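Local coordinates for protein beta-galactosidase (PDB 3OG2) that probably hydrolyses terminal non-reducing beta-D-galactose residues of beta-D-galactosides, as a glycoside hydrolase of family 35, at residues 179-184 and 791-796; 217-222 and 235-240; 556-561 and 581-586; 589-594 and 603-608. All blocks are in the same frame, centred on the assembly; numbering follows the deposited sequence. Where two conformers were deposited one is given.

Interaction 1: residues 179-184 and 791-796; sequences NEYSGA and WTTGDD
Trp791 and Glu180 make the one direct hydrogen bond between 179-184 and 791-796: indole NE1 donates a hydrogen bond to carboxylate OE1 over 2.8 Å, and the N-H points at the oxygen with an angle of 158°. OE1 receives it on the lone pair turned away from OE2 and lies near the indole plane, while the carboxylate stands almost upright to the ring, 82° between the planes. An extended chain beyond CG (chi2 -165°) carries the acid out to that edge. Tryptophan suits the place because it offers a broad apolar ring and a single fixed donor.

One water supplies the second polar link. It donates to Gly183 O (2.6 Å) and to Trp791 O (3.1 Å), and accepts from Thr793 N (3.0 Å), so three backbone groups are served at once. The loop 179-184 follows strand 172-177 of the TIM barrel and carries Asn179 and Glu180 of the galactose site, whereas 791-796 comes from a distant beta region, bent by a type II turn from Thr792 to Asp795 with Gly794 at its positive-phi corner.

Van der Waals contacts and a backbone bridge fill the rest. Ala184 pairs with Thr793 in a single bridge, its small CB 3.2 Å from Thr793 O. Thr793 OG1 approaches Tyr181 CE1 at 3.8 Å; the phenol oxygen of Tyr181 is bonded to Asn192 N.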
# COMPACT_ATOMS: atom_id res chain seq x y z
N ASN A 179 -8.62 7.53 -13.18
CA ASN A 179 -8.39 7.57 -11.72
C ASN A 179 -8.72 8.97 -11.23
O ASN A 179 -8.02 9.91 -11.64
CB ASN A 179 -6.93 7.23 -11.39
CG ASN A 179 -6.75 7.22 -9.88
OD1 ASN A 179 -7.17 6.17 -9.30
ND2 ASN A 179 -6.28 8.24 -9.19
N GLU A 180 -9.71 9.10 -10.36
CA GLU A 180 -10.05 10.41 -9.79
C GLU A 180 -10.16 11.49 -10.87
O GLU A 180 -9.58 12.58 -10.79
CB GLU A 180 -9.09 10.86 -8.67
CG GLU A 180 -9.23 9.96 -7.45
CD GLU A 180 -8.63 10.47 -6.19
OE1 GLU A 180 -7.77 11.37 -6.22
OE2 GLU A 180 -8.95 9.97 -5.05
N TYR A 181 -10.95 11.15 -11.89
CA TYR A 181 -11.23 12.12 -12.96
C TYR A 181 -12.29 13.07 -12.45
O TYR A 181 -13.49 12.79 -12.60
CB TYR A 181 -11.63 11.35 -14.24
CG TYR A 181 -11.88 12.33 -15.39
CD1 TYR A 181 -10.80 12.96 -16.02
CD2 TYR A 181 -13.16 12.62 -15.84
CE1 TYR A 181 -11.03 13.86 -17.07
CE2 TYR A 181 -13.38 13.50 -16.87
CZ TYR A 181 -12.32 14.10 -17.47
OH TYR A 181 -12.56 15.00 -18.50
N SER A 182 -11.85 14.13 -11.75
CA SER A 182 -12.77 14.81 -10.83
C SER A 182 -12.79 16.32 -10.93
O SER A 182 -13.72 16.94 -10.39
CB SER A 182 -12.38 14.44 -9.39
OG SER A 182 -12.54 13.01 -9.27
N GLY A 183 -11.90 16.89 -11.69
CA GLY A 183 -11.95 18.30 -12.01
C GLY A 183 -10.82 18.64 -12.97
O GLY A 183 -10.00 17.81 -13.37
N ALA A 184 -10.81 19.90 -13.38
CA ALA A 184 -9.79 20.29 -14.37
C ALA A 184 -9.38 21.74 -14.16
O ALA A 184 -9.98 22.49 -13.40
CB ALA A 184 -10.38 20.13 -15.76
N TRP A 791 -2.45 15.30 -11.33
CA TRP A 791 -3.74 15.09 -10.71
C TRP A 791 -4.81 16.01 -11.24
O TRP A 791 -6.01 15.67 -11.17
CB TRP A 791 -3.64 15.21 -9.17
CG TRP A 791 -4.93 14.75 -8.56
CD1 TRP A 791 -5.28 13.47 -8.26
CD2 TRP A 791 -6.04 15.57 -8.18
NE1 TRP A 791 -6.52 13.43 -7.72
CE2 TRP A 791 -7.03 14.71 -7.65
CE3 TRP A 791 -6.21 16.97 -8.27
CZ2 TRP A 791 -8.24 15.19 -7.19
CZ3 TRP A 791 -7.44 17.45 -7.79
CH2 TRP A 791 -8.39 16.56 -7.28
N THR A 792 -4.49 17.16 -11.77
CA THR A 792 -5.51 18.12 -12.26
C THR A 792 -5.44 18.08 -13.79
O THR A 792 -4.50 18.54 -14.43
CB THR A 792 -5.22 19.52 -11.78
OG1 THR A 792 -5.26 19.51 -10.33
CG2 THR A 792 -6.24 20.52 -12.30
N THR A 793 -6.45 17.53 -14.41
CA THR A 793 -6.56 17.48 -15.87
C THR A 793 -6.47 18.88 -16.46
O THR A 793 -7.18 19.79 -16.01
CB THR A 793 -7.89 16.80 -16.23
OG1 THR A 793 -7.79 15.40 -15.85
CG2 THR A 793 -8.15 16.90 -17.70
N GLY A 794 -5.59 19.08 -17.44
CA GLY A 794 -5.49 20.38 -18.10
C GLY A 794 -4.30 21.16 -17.55
O GLY A 794 -3.96 22.16 -18.16
N ASP A 795 -3.74 20.70 -16.45
CA ASP A 795 -2.51 21.23 -15.90
C ASP A 795 -1.50 20.12 -16.12
O ASP A 795 -1.58 19.12 -15.37
CB ASP A 795 -2.68 21.51 -14.42
CG ASP A 795 -1.44 22.07 -13.77
OD1 ASP A 795 -0.51 22.23 -14.57
OD2 ASP A 795 -1.45 22.34 -12.54
N ASP A 796 -0.66 20.24 -17.09
CA ASP A 796 0.25 19.16 -17.49
C ASP A 796 1.44 19.05 -16.55
O ASP A 796 2.59 19.00 -17.01
CB ASP A 796 0.71 19.44 -18.93
CG ASP A 796 -0.18 18.92 -20.04
OD1 ASP A 796 -1.13 18.17 -19.77
OD2 ASP A 796 0.06 19.28 -21.22
O HOH W 1 -8.46 15.75 -13.05

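Interaction 2: residues 217-222 and 235-240; sequences AFPGGT and YGHDGY
Pro219 lies flat over the imidazole of His237, its CG 3.8 Å from the ring centroid and only 10° off the normal, a CH-pi contact made squarely over one face. The imidazole reaches this spot because His237 CG sits between its backbone N and carbonyl carbon (chi1 74°), which holds the ring close to its own backbone, within reach of the next residue's carbonyl. There ND1 donates to Asp238 O at 3.0 Å, nearly straight at 168° and in the plane of the ring, though the donor stands above the carbonyl plane; this bond fixes the ring's rotation, and Trp261 meets the same ring edge-to-face. A leucine here, with neither N-H nor flat face, would probably leave Asp238 O without this donor and Pro219 CG without the ring it rests on.

Pro219 is the centre of an inverse gamma turn, closed by Gly220 N to Phe218 O at 2.7 Å, and the turn is set against strand 236-239 of the TIM barrel, itself paired in parallel with strand 275-280.

Tyr235 approaches differently, end first. With CG anti to the backbone N the ring stretches towards the turn and puts Tyr235 OH 3.0 Å from Gly221 N; the hydroxyl is hydrogen-bonded to Asp216 OD2. Thr222 O lies in the ring plane at the edge, 3.4 Å from Tyr235 CE1. Gly221 has positive phi, easy for a residue without CB. Farther along, Asp238 CB packs 4.0 Å from Ala217 O, and the carboxylate of Asp238 stands beside Glu180 and Glu278 of the galactose site.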
# COMPACT_ATOMS: atom_id res chain seq x y z
N ALA A 217 -12.81 11.78 -6.84
CA ALA A 217 -12.04 12.17 -5.66
C ALA A 217 -12.90 12.59 -4.49
O ALA A 217 -12.50 12.51 -3.30
CB ALA A 217 -11.06 13.27 -6.00
N PHE A 218 -14.09 13.09 -4.81
CA PHE A 218 -15.08 13.53 -3.84
C PHE A 218 -16.41 13.22 -4.50
O PHE A 218 -16.47 12.85 -5.69
CB PHE A 218 -14.88 15.02 -3.50
CG PHE A 218 -15.18 15.91 -4.70
CD1 PHE A 218 -14.23 16.16 -5.66
CD2 PHE A 218 -16.43 16.50 -4.85
CE1 PHE A 218 -14.51 16.98 -6.78
CE2 PHE A 218 -16.72 17.32 -5.95
CZ PHE A 218 -15.75 17.55 -6.91
N PRO A 219 -17.53 13.34 -3.78
CA PRO A 219 -18.83 13.04 -4.41
C PRO A 219 -19.27 14.17 -5.35
O PRO A 219 -20.16 14.97 -5.06
CB PRO A 219 -19.78 12.87 -3.21
CG PRO A 219 -18.92 12.81 -2.03
CD PRO A 219 -17.68 13.59 -2.34
N GLY A 220 -18.63 14.28 -6.50
CA GLY A 220 -18.92 15.31 -7.49
C GLY A 220 -19.87 14.81 -8.56
O GLY A 220 -20.27 15.62 -9.42
N GLY A 221 -20.22 13.54 -8.61
CA GLY A 221 -21.16 12.99 -9.59
C GLY A 221 -20.52 12.67 -10.95
O GLY A 221 -21.26 12.26 -11.87
N THR A 222 -19.23 12.88 -11.14
CA THR A 222 -18.66 12.68 -12.49
C THR A 222 -18.69 11.23 -12.89
O THR A 222 -18.21 10.38 -12.12
CB THR A 222 -17.23 13.26 -12.52
OG1 THR A 222 -17.33 14.68 -12.22
CG2 THR A 222 -16.58 13.11 -13.87
N TYR A 235 -21.07 4.04 -9.66
CA TYR A 235 -20.39 5.27 -9.27
C TYR A 235 -19.63 5.03 -7.96
O TYR A 235 -20.25 4.61 -6.97
CB TYR A 235 -21.44 6.39 -9.06
CG TYR A 235 -20.78 7.66 -8.58
CD1 TYR A 235 -20.03 8.47 -9.44
CD2 TYR A 235 -20.91 8.04 -7.21
CE1 TYR A 235 -19.41 9.65 -9.01
CE2 TYR A 235 -20.28 9.22 -6.81
CZ TYR A 235 -19.55 10.00 -7.69
OH TYR A 235 -18.97 11.18 -7.23
N GLY A 236 -18.35 5.30 -7.96
CA GLY A 236 -17.52 5.19 -6.75
C GLY A 236 -16.90 6.57 -6.44
O GLY A 236 -16.70 7.37 -7.34
N HIS A 237 -16.59 6.75 -5.15
CA HIS A 237 -15.79 7.92 -4.82
C HIS A 237 -14.86 7.58 -3.66
O HIS A 237 -14.91 6.48 -3.10
CB HIS A 237 -16.64 9.17 -4.52
CG HIS A 237 -17.37 9.19 -3.21
ND1 HIS A 237 -16.76 9.48 -2.01
CD2 HIS A 237 -18.68 8.93 -2.95
CE1 HIS A 237 -17.72 9.41 -1.05
NE2 HIS A 237 -18.88 9.07 -1.58
N ASP A 238 -13.99 8.54 -3.39
CA ASP A 238 -12.89 8.30 -2.42
C ASP A 238 -13.04 9.18 -1.20
O ASP A 238 -13.90 10.09 -1.18
CB ASP A 238 -11.57 8.58 -3.11
CG ASP A 238 -11.31 7.59 -4.24
OD1 ASP A 238 -12.02 6.57 -4.38
OD2 ASP A 238 -10.34 7.80 -5.03
N GLY A 239 -12.24 8.92 -0.18
CA GLY A 239 -12.24 9.84 0.97
C GLY A 239 -11.02 9.64 1.82
O GLY A 239 -10.71 8.50 2.17
N TYR A 240 -10.36 10.75 2.18
CA TYR A 240 -9.22 10.74 3.08
C TYR A 240 -9.46 11.83 4.13
O TYR A 240 -8.79 12.86 4.17
CB TYR A 240 -7.92 11.00 2.33
CG TYR A 240 -7.57 9.87 1.40
CD1 TYR A 240 -8.11 9.85 0.11
CD2 TYR A 240 -6.71 8.84 1.78
CE1 TYR A 240 -7.81 8.81 -0.78
CE2 TYR A 240 -6.39 7.81 0.91
CZ TYR A 240 -6.94 7.81 -0.37
OH TYR A 240 -6.59 6.76 -1.22

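Interaction 3: residues 556-561 and 581-586; sequences YNYWVP and SVIING
Tyr558 and Asn585 form a non-hydrogen-bonded antiparallel pair, and the tyrosine side chain lies across its partner. CB begins 4.0 Å from Ile584 O. With CG anti to the carbonyl carbon (chi1 -79°), the ring swings over strand 583-585: CD2, at one edge, meets the methyl CG2 of Ile583 at 4.1 Å, and one face is stacked on Asn585. There Asn585 CB sits 3.8 Å from the ring centroid, a CH-pi contact, while the amide runs on nearly parallel to the ring (7° between planes), with OD1 3.5 Å from Tyr558 CE1. At the tip, Tyr558 OH is hydrogen-bonded to Arg537 NH1. Asparagine suits this place because its flat amide stacks while ND2 still bonds to Glu613.

Next along, Trp559 and Ile584 are the hydrogen-bonded pair, Trp559 N to Ile584 O at 2.8 Å and Ile584 N to Trp559 O at 2.9 Å. Gly586 N to Asn557 O and Val582 N to Pro561 O extend the ladder to both ends.

Strand 558-559 is an outermost strand of its sheet; helix 357-370 packs on Trp559 and Val560, strand 470-476 on Tyr558 and Ile583, and strand 589-596 on Trp559, Pro561 and Val582.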
# COMPACT_ATOMS: atom_id res chain seq x y z
N TYR A 556 -8.89 -9.88 19.34
CA TYR A 556 -7.82 -9.61 18.38
C TYR A 556 -7.07 -10.89 18.01
O TYR A 556 -6.47 -10.94 16.94
CB TYR A 556 -6.79 -8.70 19.04
CG TYR A 556 -7.12 -7.22 19.08
CD1 TYR A 556 -8.13 -6.61 18.36
CD2 TYR A 556 -6.28 -6.42 19.89
CE1 TYR A 556 -8.34 -5.22 18.46
CE2 TYR A 556 -6.46 -5.04 19.95
CZ TYR A 556 -7.50 -4.45 19.24
OH TYR A 556 -7.68 -3.09 19.30
N ASN A 557 -7.07 -11.89 18.89
CA ASN A 557 -6.32 -13.12 18.60
C ASN A 557 -7.16 -14.25 18.04
O ASN A 557 -6.67 -15.37 17.92
CB ASN A 557 -5.65 -13.62 19.92
CG ASN A 557 -4.67 -12.56 20.43
OD1 ASN A 557 -3.73 -12.08 19.79
ND2 ASN A 557 -4.93 -12.20 21.68
N TYR A 558 -8.40 -13.98 17.66
CA TYR A 558 -9.24 -14.99 17.02
C TYR A 558 -9.18 -14.85 15.49
O TYR A 558 -8.92 -13.75 14.95
CB TYR A 558 -10.73 -14.81 17.44
CG TYR A 558 -11.08 -15.35 18.81
CD1 TYR A 558 -10.50 -14.80 19.98
CD2 TYR A 558 -11.99 -16.38 18.99
CE1 TYR A 558 -10.85 -15.31 21.23
CE2 TYR A 558 -12.34 -16.90 20.25
CZ TYR A 558 -11.75 -16.34 21.36
OH TYR A 558 -12.07 -16.85 22.62
N TRP A 559 -9.45 -15.97 14.81
CA TRP A 559 -9.29 -16.07 13.38
C TRP A 559 -10.42 -16.91 12.85
O TRP A 559 -10.91 -17.81 13.54
CB TRP A 559 -7.94 -16.76 13.03
CG TRP A 559 -6.77 -16.05 13.62
CD1 TRP A 559 -6.20 -16.33 14.83
CD2 TRP A 559 -6.02 -14.96 13.07
NE1 TRP A 559 -5.12 -15.48 15.07
CE2 TRP A 559 -5.01 -14.62 14.00
CE3 TRP A 559 -6.13 -14.22 11.87
CZ2 TRP A 559 -4.08 -13.59 13.79
CZ3 TRP A 559 -5.20 -13.21 11.69
CH2 TRP A 559 -4.21 -12.89 12.60
N VAL A 560 -10.81 -16.65 11.59
CA VAL A 560 -11.90 -17.42 11.00
C VAL A 560 -11.52 -17.86 9.60
O VAL A 560 -12.07 -17.40 8.58
CB VAL A 560 -13.21 -16.61 10.97
CG1 VAL A 560 -14.38 -17.54 10.67
CG2 VAL A 560 -13.47 -15.86 12.28
N PRO A 561 -10.57 -18.79 9.47
CA PRO A 561 -10.23 -19.32 8.14
C PRO A 561 -11.41 -20.11 7.58
O PRO A 561 -12.16 -20.77 8.30
CB PRO A 561 -9.02 -20.26 8.46
CG PRO A 561 -9.36 -20.73 9.86
CD PRO A 561 -9.84 -19.46 10.56
N SER A 581 -16.47 -22.54 7.92
CA SER A 581 -15.24 -22.05 8.52
C SER A 581 -14.81 -22.92 9.73
O SER A 581 -15.57 -23.82 10.10
CB SER A 581 -15.44 -20.61 9.00
OG SER A 581 -16.30 -20.59 10.14
N VAL A 582 -13.66 -22.62 10.29
CA VAL A 582 -13.32 -23.09 11.63
C VAL A 582 -12.85 -21.84 12.36
O VAL A 582 -12.27 -20.92 11.75
CB VAL A 582 -12.24 -24.17 11.66
CG1 VAL A 582 -12.62 -25.38 10.81
CG2 VAL A 582 -10.90 -23.61 11.21
N ILE A 583 -13.14 -21.76 13.63
CA ILE A 583 -12.78 -20.61 14.43
C ILE A 583 -11.55 -20.98 15.27
O ILE A 583 -11.56 -22.04 15.89
CB ILE A 583 -13.93 -20.15 15.35
CG1 ILE A 583 -15.16 -19.74 14.52
CG2 ILE A 583 -13.48 -19.04 16.27
CD1 ILE A 583 -16.44 -19.57 15.31
N ILE A 584 -10.51 -20.14 15.20
CA ILE A 584 -9.28 -20.49 15.94
C ILE A 584 -8.93 -19.33 16.85
O ILE A 584 -8.84 -18.17 16.40
CB ILE A 584 -8.13 -20.84 14.98
CG1 ILE A 584 -8.50 -22.07 14.14
CG2 ILE A 584 -6.80 -21.00 15.74
CD1 ILE A 584 -7.48 -22.58 13.15
N ASN A 585 -8.71 -19.65 18.13
CA ASN A 585 -8.27 -18.65 19.11
C ASN A 585 -6.77 -18.84 19.35
O ASN A 585 -6.40 -19.91 19.92
CB ASN A 585 -9.09 -18.82 20.38
CG ASN A 585 -8.54 -18.05 21.56
OD1 ASN A 585 -7.82 -17.07 21.39
ND2 ASN A 585 -8.89 -18.54 22.76
N GLY A 586 -5.96 -17.89 18.94
CA GLY A 586 -4.53 -17.94 19.15
C GLY A 586 -3.81 -17.80 17.84
O GLY A 586 -4.31 -18.14 16.74

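Interaction 4: residues 589-594 and 603-608; sequences LIRSVA and QADFNV. With NAG (2-acetamido-2-deoxy-beta-D-glucopyranose), chain B.
The guanidinium of Arg591 turns its edge to the carboxylate of Asp605 and carries Leu589 CD2 over one face, 3.5 Å above the plane. It grips side-on in a two-pronged salt bridge: NE donates to OD1 and NH2 to OD2, each at 2.8 Å and each with an angle of 166°. Both oxygens lie close to the guanidinium plane, yet the donors come from above the carboxylate plane, the two groups being tilted 48° to one another. The same arginine also bonds Asp60 and His63, and Asp605 is held in addition by Thr983 and Gly984, so this buried pair sits in a polar network.

Strands 589-596 and 599-605 form a beta hairpin, and a classic beta bulge interrupts it: Arg591 and Ser592 both face Gln603. Gln603 O accepts from Arg591 N at 2.8 Å and, weakly, from Ser592 N at 3.4 Å. At the bulge Arg591 points toward the other strand, and an extended chain from CG to NE (chi3 180°) spans the gap to Asp605. A methionine in place of Arg591 would probably leave Asp605 without its charged mate on this strand and Asp60 without its salt-bridge partner.

Before the bulge on the first strand, Leu589 and Asp605 are a hydrogen-bonded pair and Ile590 and Ala604 a non-hydrogen-bonded one. On the face of Ile590 a small alanine leaves room for Ile590 CD1, 3.7 Å from Ala604 CB. Past the end of the strand, Asn607 ND2 is joined covalently to C1 of an N-acetylglucosamine, 1.4 Å away.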
# COMPACT_ATOMS: atom_id res chain seq x y z
N LEU A 589 -0.92 -15.28 13.07
CA LEU A 589 -1.63 -15.33 11.81
C LEU A 589 -2.16 -16.75 11.62
O LEU A 589 -1.38 -17.70 11.80
CB LEU A 589 -0.71 -14.99 10.63
CG LEU A 589 -1.32 -15.07 9.23
CD1 LEU A 589 -2.51 -14.10 9.06
CD2 LEU A 589 -0.26 -14.74 8.18
N ILE A 590 -3.42 -16.90 11.23
CA ILE A 590 -3.88 -18.17 10.66
C ILE A 590 -4.09 -17.96 9.19
O ILE A 590 -4.87 -17.10 8.80
CB ILE A 590 -5.16 -18.66 11.34
CG1 ILE A 590 -4.94 -18.83 12.84
CG2 ILE A 590 -5.67 -19.90 10.64
CD1 ILE A 590 -3.96 -19.94 13.23
N ARG A 591 -3.29 -18.67 8.39
CA ARG A 591 -3.32 -18.49 6.96
C ARG A 591 -4.42 -19.30 6.31
O ARG A 591 -5.07 -18.80 5.39
CB ARG A 591 -1.97 -18.92 6.33
CG ARG A 591 -0.83 -18.00 6.76
CD ARG A 591 0.52 -18.60 6.19
NE ARG A 591 1.57 -17.68 6.63
CZ ARG A 591 1.90 -16.57 6.00
NH1 ARG A 591 1.33 -16.20 4.85
NH2 ARG A 591 2.84 -15.81 6.54
N SER A 592 -4.61 -20.54 6.72
CA SER A 592 -5.56 -21.42 6.01
C SER A 592 -5.80 -22.64 6.87
O SER A 592 -5.02 -22.97 7.76
CB SER A 592 -4.97 -21.88 4.68
OG SER A 592 -3.79 -22.66 4.86
N VAL A 593 -6.86 -23.35 6.55
CA VAL A 593 -7.13 -24.70 7.04
C VAL A 593 -7.48 -25.57 5.84
O VAL A 593 -7.95 -25.07 4.77
CB VAL A 593 -8.28 -24.74 8.06
CG1 VAL A 593 -7.87 -23.93 9.30
CG2 VAL A 593 -9.59 -24.24 7.43
N ALA A 594 -7.28 -26.87 6.01
CA ALA A 594 -7.69 -27.83 4.98
C ALA A 594 -8.02 -29.13 5.70
O ALA A 594 -7.49 -29.43 6.79
CB ALA A 594 -6.60 -28.03 3.94
N GLN A 603 -2.38 -23.93 8.60
CA GLN A 603 -1.16 -23.19 8.36
C GLN A 603 -1.18 -21.90 9.17
O GLN A 603 -2.18 -21.17 9.06
CB GLN A 603 -1.03 -22.88 6.85
CG GLN A 603 -0.88 -24.14 6.00
CD GLN A 603 0.37 -24.96 6.30
OE1 GLN A 603 0.25 -26.18 6.57
NE2 GLN A 603 1.55 -24.34 6.25
N ALA A 604 -0.15 -21.65 9.95
CA ALA A 604 -0.18 -20.58 10.93
C ALA A 604 1.21 -19.96 11.10
O ALA A 604 2.19 -20.66 10.83
CB ALA A 604 -0.63 -21.13 12.26
N ASP A 605 1.23 -18.72 11.55
CA ASP A 605 2.49 -18.09 11.94
C ASP A 605 2.41 -17.73 13.43
O ASP A 605 1.35 -17.37 13.93
CB ASP A 605 2.81 -16.81 11.17
CG ASP A 605 3.16 -17.09 9.72
OD1 ASP A 605 2.72 -18.09 9.12
OD2 ASP A 605 3.93 -16.24 9.12
N PHE A 606 3.56 -17.84 14.09
CA PHE A 606 3.67 -17.55 15.49
C PHE A 606 4.84 -16.60 15.77
O PHE A 606 5.98 -16.86 15.39
CB PHE A 606 3.94 -18.84 16.28
CG PHE A 606 2.86 -19.87 16.04
CD1 PHE A 606 1.64 -19.77 16.72
CD2 PHE A 606 3.08 -20.92 15.16
CE1 PHE A 606 0.63 -20.70 16.53
CE2 PHE A 606 2.05 -21.86 14.98
CZ PHE A 606 0.84 -21.76 15.65
N ASN A 607 4.56 -15.45 16.39
CA ASN A 607 5.67 -14.54 16.72
C ASN A 607 5.96 -14.59 18.23
O ASN A 607 7.02 -14.07 18.64
CB ASN A 607 5.43 -13.10 16.29
CG ASN A 607 4.32 -12.41 17.08
OD1 ASN A 607 3.40 -13.06 17.59
ND2 ASN A 607 4.44 -11.09 17.19
N VAL A 608 5.08 -15.21 18.99
CA VAL A 608 5.25 -15.39 20.42
C VAL A 608 4.65 -16.76 20.73
O VAL A 608 3.85 -17.35 19.99
CB VAL A 608 4.55 -14.33 21.27
CG1 VAL A 608 5.16 -12.99 21.00
CG2 VAL A 608 3.04 -14.34 21.03
C1 NAG B . 3.56 -10.39 18.06
C2 NAG B . 4.25 -9.05 18.44
C3 NAG B . 3.32 -8.21 19.31
C4 NAG B . 1.99 -7.98 18.51
C5 NAG B . 1.43 -9.35 18.08
C6 NAG B . 0.24 -9.15 17.14
C7 NAG B . 6.65 -9.47 18.71
C8 NAG B . 7.74 -9.79 19.69
N2 NAG B . 5.42 -9.36 19.23
O3 NAG B . 3.96 -6.93 19.48
O4 NAG B . 1.05 -7.43 19.44
O5 NAG B . 2.42 -9.99 17.28
O6 NAG B . -0.39 -10.42 16.97
O7 NAG B . 6.82 -9.42 17.48

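In the fold
Interactions 1 and 2 are neighbours, their centres 13 Å apart: interaction 1 supplies Asn179 and Glu180 of the galactose site, and interaction 2 adjoins it through Asp238. Glu180 OE2 and Asp238 OD2 lie 2.6 Å apart, Ser182 OG probably hydrogen-bonds Ala217 N at 2.7 Å, and Trp791 CZ2 packs on Ala217 CB at 3.6 Å. The side chain of Trp791, from a remote beta region, also lies about 4 Å from that of Asn120, another galactose-site residue. Interactions 3 and 4 form a second cluster on the opposite side of the chain's centre from interaction 1. Their centres are 10 Å apart, within one sheet, and Trp559 CG meets Ile590 CG1 at 3.4 Å. The centres of interactions 1 and 3 are about 44 Å apart.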